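Local coordinates for predicted protein (Acinetobacter sp. RUH2624, PDB 4MEA) that hydrolyses epoxides, as a secreted Cif-type virulence factor of the alpha/beta hydrolase fold, at residues H65-T70 with G241-H246; R164-Y169 with D248-N253. All blocks are in the same frame, centred on the assembly; numbering follows the deposited sequence.

Interaction 1. Residues H65-T70 with G241-H246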
loop_
_atom_site.group_PDB
_atom_site.type_symbol
_atom_site.label_atom_id
_atom_site.label_comp_id
_atom_site.label_asym_id
_atom_site.label_seq_id
_atom_site.Cartn_x
_atom_site.Cartn_y
_atom_site.Cartn_z
ATOM N N HIS A 65 -6.353 -20.267 -10.155
ATOM C CA HIS A 65 -6.208 -19.594 -8.863
ATOM C C HIS A 65 -5.580 -18.208 -8.992
ATOM O O HIS A 65 -5.218 -17.771 -10.088
ATOM C CB HIS A 65 -5.309 -20.446 -7.956
ATOM C CG HIS A 65 -3.858 -20.384 -8.326
ATOM N ND1 HIS A 65 -3.002 -19.427 -7.822
ATOM C CD2 HIS A 65 -3.123 -21.134 -9.181
ATOM C CE1 HIS A 65 -1.798 -19.601 -8.339
ATOM N NE2 HIS A 65 -1.844 -20.632 -9.165
ATOM N N GLY A 66 -5.429 -17.530 -7.857
ATOM C CA GLY A 66 -4.740 -16.250 -7.807
ATOM C C GLY A 66 -3.751 -16.150 -6.656
ATOM O O GLY A 66 -3.245 -17.169 -6.172
ATOM N N PHE A 67 -3.491 -14.918 -6.208
ATOM C CA PHE A 67 -2.478 -14.634 -5.194
ATOM C C PHE A 67 -2.857 -15.205 -3.834
ATOM O O PHE A 67 -4.006 -15.090 -3.405
ATOM C CB PHE A 67 -2.286 -13.120 -5.076
ATOM C CG PHE A 67 -1.246 -12.713 -4.077
ATOM C CD1 PHE A 67 0.104 -12.829 -4.376
ATOM C CD2 PHE A 67 -1.613 -12.160 -2.860
ATOM C CE1 PHE A 67 1.075 -12.431 -3.468
ATOM C CE2 PHE A 67 -0.644 -11.759 -1.941
ATOM C CZ PHE A 67 0.701 -11.893 -2.253
ATOM N N GLY A 68 -1.884 -15.811 -3.159
ATOM C CA GLY A 68 -2.133 -16.468 -1.885
ATOM C C GLY A 68 -2.630 -17.896 -2.036
ATOM O O GLY A 68 -2.812 -18.608 -1.039
ATOM N N SER A 69 -2.840 -18.320 -3.280
ATOM C CA SER A 69 -3.368 -19.650 -3.564
ATOM C C SER A 69 -2.498 -20.411 -4.568
ATOM O O SER A 69 -1.527 -19.877 -5.095
ATOM C CB SER A 69 -4.795 -19.550 -4.119
ATOM O OG SER A 69 -5.645 -18.796 -3.262
ATOM N N THR A 70 -2.860 -21.669 -4.808
ATOM C CA THR A 70 -2.334 -22.452 -5.923
ATOM C C THR A 70 -3.519 -23.251 -6.453
ATOM O O THR A 70 -4.651 -22.997 -6.049
ATOM C CB THR A 70 -1.205 -23.424 -5.488
ATOM O OG1 THR A 70 -1.737 -24.408 -4.595
ATOM C CG2 THR A 70 -0.074 -22.675 -4.803
ATOM N N GLY A 241 5.329 -9.870 -10.094
ATOM C CA GLY A 241 5.366 -9.549 -11.515
ATOM C C GLY A 241 3.975 -9.249 -12.076
ATOM O O GLY A 241 3.823 -8.367 -12.925
ATOM N N TYR A 242 2.956 -9.981 -11.613
ATOM C CA TYR A 242 1.582 -9.723 -12.060
ATOM C C TYR A 242 1.198 -8.299 -11.723
ATOM O O TYR A 242 0.511 -7.631 -12.497
ATOM C CB TYR A 242 0.584 -10.717 -11.438
ATOM C CG TYR A 242 0.731 -12.113 -12.004
ATOM C CD1 TYR A 242 -0.014 -12.515 -13.109
ATOM C CD2 TYR A 242 1.642 -13.011 -11.458
ATOM C CE1 TYR A 242 0.127 -13.790 -13.644
ATOM C CE2 TYR A 242 1.801 -14.284 -11.995
ATOM C CZ TYR A 242 1.039 -14.665 -13.089
ATOM O OH TYR A 242 1.189 -15.925 -13.630
ATOM N N TYR A 243 1.677 -7.826 -10.570
ATOM C CA TYR A 243 1.337 -6.490 -10.107
ATOM C C TYR A 243 2.114 -5.405 -10.851
ATOM O O TYR A 243 1.540 -4.375 -11.223
ATOM C CB TYR A 243 1.462 -6.383 -8.575
ATOM C CG TYR A 243 0.418 -7.234 -7.885
ATOM C CD1 TYR A 243 -0.843 -6.719 -7.592
ATOM C CD2 TYR A 243 0.670 -8.573 -7.581
ATOM C CE1 TYR A 243 -1.823 -7.510 -6.990
ATOM C CE2 TYR A 243 -0.307 -9.374 -6.977
ATOM C CZ TYR A 243 -1.547 -8.834 -6.684
ATOM O OH TYR A 243 -2.519 -9.614 -6.089
ATOM N N ARG A 244 3.403 -5.640 -11.094
ATOM C CA ARG A 244 4.202 -4.731 -11.933
ATOM C C ARG A 244 3.600 -4.628 -13.331
ATOM O O ARG A 244 3.659 -3.575 -13.980
ATOM C CB ARG A 244 5.651 -5.225 -12.064
ATOM C CG ARG A 244 6.427 -5.241 -10.777
ATOM C CD ARG A 244 7.906 -5.599 -11.009
ATOM N NE ARG A 244 8.144 -7.000 -11.363
ATOM C CZ ARG A 244 8.238 -8.000 -10.486
ATOM N NH1 ARG A 244 8.066 -7.777 -9.188
ATOM N NH2 ARG A 244 8.486 -9.236 -10.911
ATOM N N SER A 245 3.024 -5.732 -13.794
ATOM C CA SER A 245 2.497 -5.805 -15.149
ATOM C C SER A 245 1.053 -5.326 -15.281
ATOM O O SER A 245 0.485 -5.397 -16.367
ATOM C CB SER A 245 2.590 -7.239 -15.676
ATOM O OG SER A 245 3.924 -7.594 -15.989
ATOM N N HIS A 246 0.450 -4.858 -14.192
ATOM C CA HIS A 246 -0.969 -4.484 -14.236
ATOM C C HIS A 246 -1.276 -3.320 -15.200
ATOM O O HIS A 246 -2.335 -3.297 -15.834
ATOM C CB HIS A 246 -1.524 -4.200 -12.831
ATOM C CG HIS A 246 -2.183 -5.387 -12.182
ATOM N ND1 HIS A 246 -2.192 -5.578 -10.817
ATOM C CD2 HIS A 246 -2.876 -6.425 -12.709
ATOM C CE1 HIS A 246 -2.846 -6.691 -10.530
ATOM N NE2 HIS A 246 -3.277 -7.224 -11.661
#
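Y243, near the end of helix 233-244, meets F67 of loop 65-70 in a T-shaped pair. In sequence order, Y242 comes first and extends past the loop without touching it, its OH hydrogen-bonded to the O of P93. Y243 then presents its ring edge to the face of F67, with centroids 5.9 Å apart and planes at 83°. Its OH leads, lying 3.7 Å from F67 CB and 3.9 Å from F67 CG. F67 has CG anti to its backbone N (chi1 -179°), which carries the ring across toward the helix. F186 meets both rings, edge-to-face with Y243 and at about 50° to F67. The loop is the H65-G66-F67-G68 motif after strand 61-64, where alpha/beta hydrolases form the oxyanion hole. Its type II turn is pinned at G66 O, which H65 ND1 (2.8 Å) and S69 N (3.1 Å) reach from opposite faces of the carbonyl plane. F67 N is hydrogen-bonded to OD2 of D134, at the nucleophile-elbow position after strand 128-133. Y243 itself sits on a helix of the lid region with its OH toward this loop, consistent with an active-site tyrosine of an epoxide hydrolase. Farther along, H246 packs on Y172 of the second subunit.

Interaction 2. Residues R164-Y169 with D248-N253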
loop_
_atom_site.group_PDB
_atom_site.type_symbol
_atom_site.label_atom_id
_atom_site.label_comp_id
_atom_site.label_asym_id
_atom_site.label_seq_id
_atom_site.Cartn_x
_atom_site.Cartn_y
_atom_site.Cartn_z
ATOM N N ARG A 164 -9.487 0.297 -16.349
ATOM C CA ARG A 164 -9.086 1.663 -16.015
ATOM C C ARG A 164 -9.336 1.963 -14.539
ATOM O O ARG A 164 -8.665 2.814 -13.945
ATOM C CB ARG A 164 -9.857 2.666 -16.884
ATOM C CG ARG A 164 -11.343 2.658 -16.588
ATOM C CD ARG A 164 -12.183 3.345 -17.650
ATOM N NE ARG A 164 -13.596 3.313 -17.270
ATOM C CZ ARG A 164 -14.598 3.664 -18.067
ATOM N NH1 ARG A 164 -14.345 4.076 -19.303
ATOM N NH2 ARG A 164 -15.853 3.594 -17.627
ATOM N N ALA A 165 -10.305 1.270 -13.949
ATOM C CA ALA A 165 -10.660 1.515 -12.551
ATOM C C ALA A 165 -9.559 1.061 -11.581
ATOM O O ALA A 165 -9.519 1.481 -10.421
ATOM C CB ALA A 165 -11.995 0.859 -12.212
ATOM N N MET A 166 -8.656 0.215 -12.059
ATOM C CA MET A 166 -7.548 -0.241 -11.228
ATOM C C MET A 166 -6.555 0.905 -11.004
ATOM O O MET A 166 -5.703 0.845 -10.113
ATOM C CB MET A 166 -6.874 -1.464 -11.868
ATOM C CG MET A 166 -5.948 -2.255 -10.955
ATOM S SD MET A 166 -5.479 -3.844 -11.707
ATOM C CE MET A 166 -6.849 -4.886 -11.182
ATOM N N PHE A 167 -6.674 1.952 -11.821
ATOM C CA PHE A 167 -5.893 3.169 -11.643
ATOM C C PHE A 167 -6.603 4.122 -10.681
ATOM O O PHE A 167 -6.170 5.269 -10.482
ATOM C CB PHE A 167 -5.688 3.879 -12.985
ATOM C CG PHE A 167 -4.739 3.169 -13.912
ATOM C CD1 PHE A 167 -3.692 2.419 -13.411
ATOM C CD2 PHE A 167 -4.894 3.262 -15.287
ATOM C CE1 PHE A 167 -2.807 1.763 -14.268
ATOM C CE2 PHE A 167 -4.010 2.615 -16.153
ATOM C CZ PHE A 167 -2.970 1.865 -15.641
ATOM N N GLU A 168 -7.699 3.652 -10.094
ATOM C CA GLU A 168 -8.532 4.505 -9.244
ATOM C C GLU A 168 -8.808 3.932 -7.851
ATOM O O GLU A 168 -9.117 4.686 -6.925
ATOM C CB GLU A 168 -9.850 4.824 -9.954
ATOM C CG GLU A 168 -9.659 5.638 -11.227
ATOM C CD GLU A 168 -10.893 5.645 -12.109
ATOM O OE1 GLU A 168 -11.884 4.969 -11.756
ATOM O OE2 GLU A 168 -10.868 6.323 -13.160
ATOM N N TYR A 169 -8.703 2.614 -7.682
ATOM C CA TYR A 169 -9.011 2.032 -6.366
ATOM C C TYR A 169 -8.154 2.712 -5.310
ATOM O O TYR A 169 -6.936 2.808 -5.468
ATOM C CB TYR A 169 -8.788 0.512 -6.334
ATOM C CG TYR A 169 -9.571 -0.247 -7.383
ATOM C CD1 TYR A 169 -10.912 0.044 -7.630
ATOM C CD2 TYR A 169 -8.961 -1.246 -8.139
ATOM C CE1 TYR A 169 -11.625 -0.650 -8.603
ATOM C CE2 TYR A 169 -9.653 -1.928 -9.116
ATOM C CZ TYR A 169 -10.983 -1.632 -9.342
ATOM O OH TYR A 169 -11.662 -2.327 -10.307
ATOM N N ASP A 248 0.095 -2.755 -17.963
ATOM C CA ASP A 248 0.034 -3.421 -19.265
ATOM C C ASP A 248 -1.269 -4.186 -19.467
ATOM O O ASP A 248 -1.902 -4.089 -20.519
ATOM C CB ASP A 248 1.196 -4.398 -19.424
ATOM C CG ASP A 248 2.494 -3.711 -19.767
ATOM O OD1 ASP A 248 2.458 -2.518 -20.127
ATOM O OD2 ASP A 248 3.552 -4.374 -19.691
ATOM N N SER A 249 -1.651 -4.970 -18.461
ATOM C CA SER A 249 -2.869 -5.763 -18.526
ATOM C C SER A 249 -4.073 -4.850 -18.696
ATOM O O SER A 249 -5.027 -5.187 -19.392
ATOM C CB SER A 249 -3.025 -6.616 -17.253
ATOM O OG SER A 249 -1.937 -7.528 -17.102
ATOM N N ILE A 250 -4.021 -3.688 -18.050
ATOM C CA ILE A 250 -5.120 -2.735 -18.118
ATOM C C ILE A 250 -5.280 -2.232 -19.540
ATOM O O ILE A 250 -6.385 -2.221 -20.088
ATOM C CB ILE A 250 -4.890 -1.544 -17.165
ATOM C CG1 ILE A 250 -5.093 -1.999 -15.714
ATOM C CG2 ILE A 250 -5.825 -0.383 -17.524
ATOM C CD1 ILE A 250 -4.511 -1.059 -14.673
ATOM N N ARG A 251 -4.168 -1.817 -20.135
ATOM C CA ARG A 251 -4.173 -1.340 -21.510
ATOM C C ARG A 251 -4.681 -2.439 -22.432
ATOM O O ARG A 251 -5.465 -2.194 -23.349
ATOM C CB ARG A 251 -2.764 -0.908 -21.930
ATOM C CG ARG A 251 -2.576 -0.795 -23.442
ATOM C CD ARG A 251 -1.695 0.386 -23.806
ATOM N NE ARG A 251 -1.280 0.377 -25.206
ATOM C CZ ARG A 251 -2.085 0.629 -26.237
ATOM N NH1 ARG A 251 -3.372 0.893 -26.038
ATOM N NH2 ARG A 251 -1.600 0.605 -27.472
ATOM N N GLN A 252 -4.238 -3.664 -22.175
ATOM C CA GLN A 252 -4.620 -4.777 -23.022
ATOM C C GLN A 252 -6.110 -5.056 -22.951
ATOM O O GLN A 252 -6.751 -5.272 -23.979
ATOM C CB GLN A 252 -3.815 -6.023 -22.656
ATOM C CG GLN A 252 -2.338 -5.882 -22.987
ATOM C CD GLN A 252 -1.494 -6.932 -22.303
ATOM O OE1 GLN A 252 -2.003 -7.740 -21.519
ATOM N NE2 GLN A 252 -0.196 -6.943 -22.608
ATOM N N ASN A 253 -6.666 -5.061 -21.741
ATOM C CA ASN A 253 -8.084 -5.344 -21.590
ATOM C C ASN A 253 -8.953 -4.207 -22.109
ATOM O O ASN A 253 -10.011 -4.437 -22.694
ATOM C CB ASN A 253 -8.439 -5.685 -20.131
ATOM C CG ASN A 253 -7.889 -7.044 -19.704
ATOM O OD1 ASN A 253 -7.571 -7.889 -20.550
ATOM N ND2 ASN A 253 -7.762 -7.256 -18.396
#
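I250 points from helix 246-258 into the angle between M166 and F167, and contributes 110 of the 191 Å² buried here. The tight part is a CH-pi contact: I250 CD1 sits over one face of the F167 ring, 3.6 Å from its centroid and 26° off the normal. It is displaced toward the rim, so that F167 CE1 is only 3.3 Å from I250 CD1. On the M166 side the same methyl lies 3.7 Å from M166 CB. M166 CG stands anti to its backbone N (chi1 -165°), carrying the chain obliquely across the isoleucine before it bends at chi3 (-87°). The 3-10 turn 164-167, closed by F167 N to R164 O at 3.0 Å, presents both side chains together. The other side is looser. I250 CG2 comes to 3.9 Å from R164 N, but the R164 side chain starts away from the helix and is exposed, as are D248 and R251. Segment 164-169 lies early in the lid region that follows strand 151-157; helix 246-258, which leads into strand 267-272, is probably the core helix that follows the lid. Around them, M166 touches F183 of helix 181-185, F167 packs on T173 of the second subunit, and S249 and N253 face helix 136-146.

Overall arrangement
Interaction 1 lies about 7 Å from the centre of the chain and interaction 2 about 17 Å, with 15 Å between their own centres. Both residues touching in the first are buried; the second is partly exposed, with an arginine at its margin. Their chemistry differs accordingly: two aromatic side chains meeting edge-to-face beside the probable active site in interaction 1, an isoleucine methyl set between a phenylalanine face and a methionine in interaction 2, which nevertheless buries more surface. Consecutive helices, 233-244 and 246-258, supply one partner each, and the contacts meet directly where H246 CG lies 3.7 Å from M166 SD. The segments alternate along the chain, and both contacts reach the second subunit.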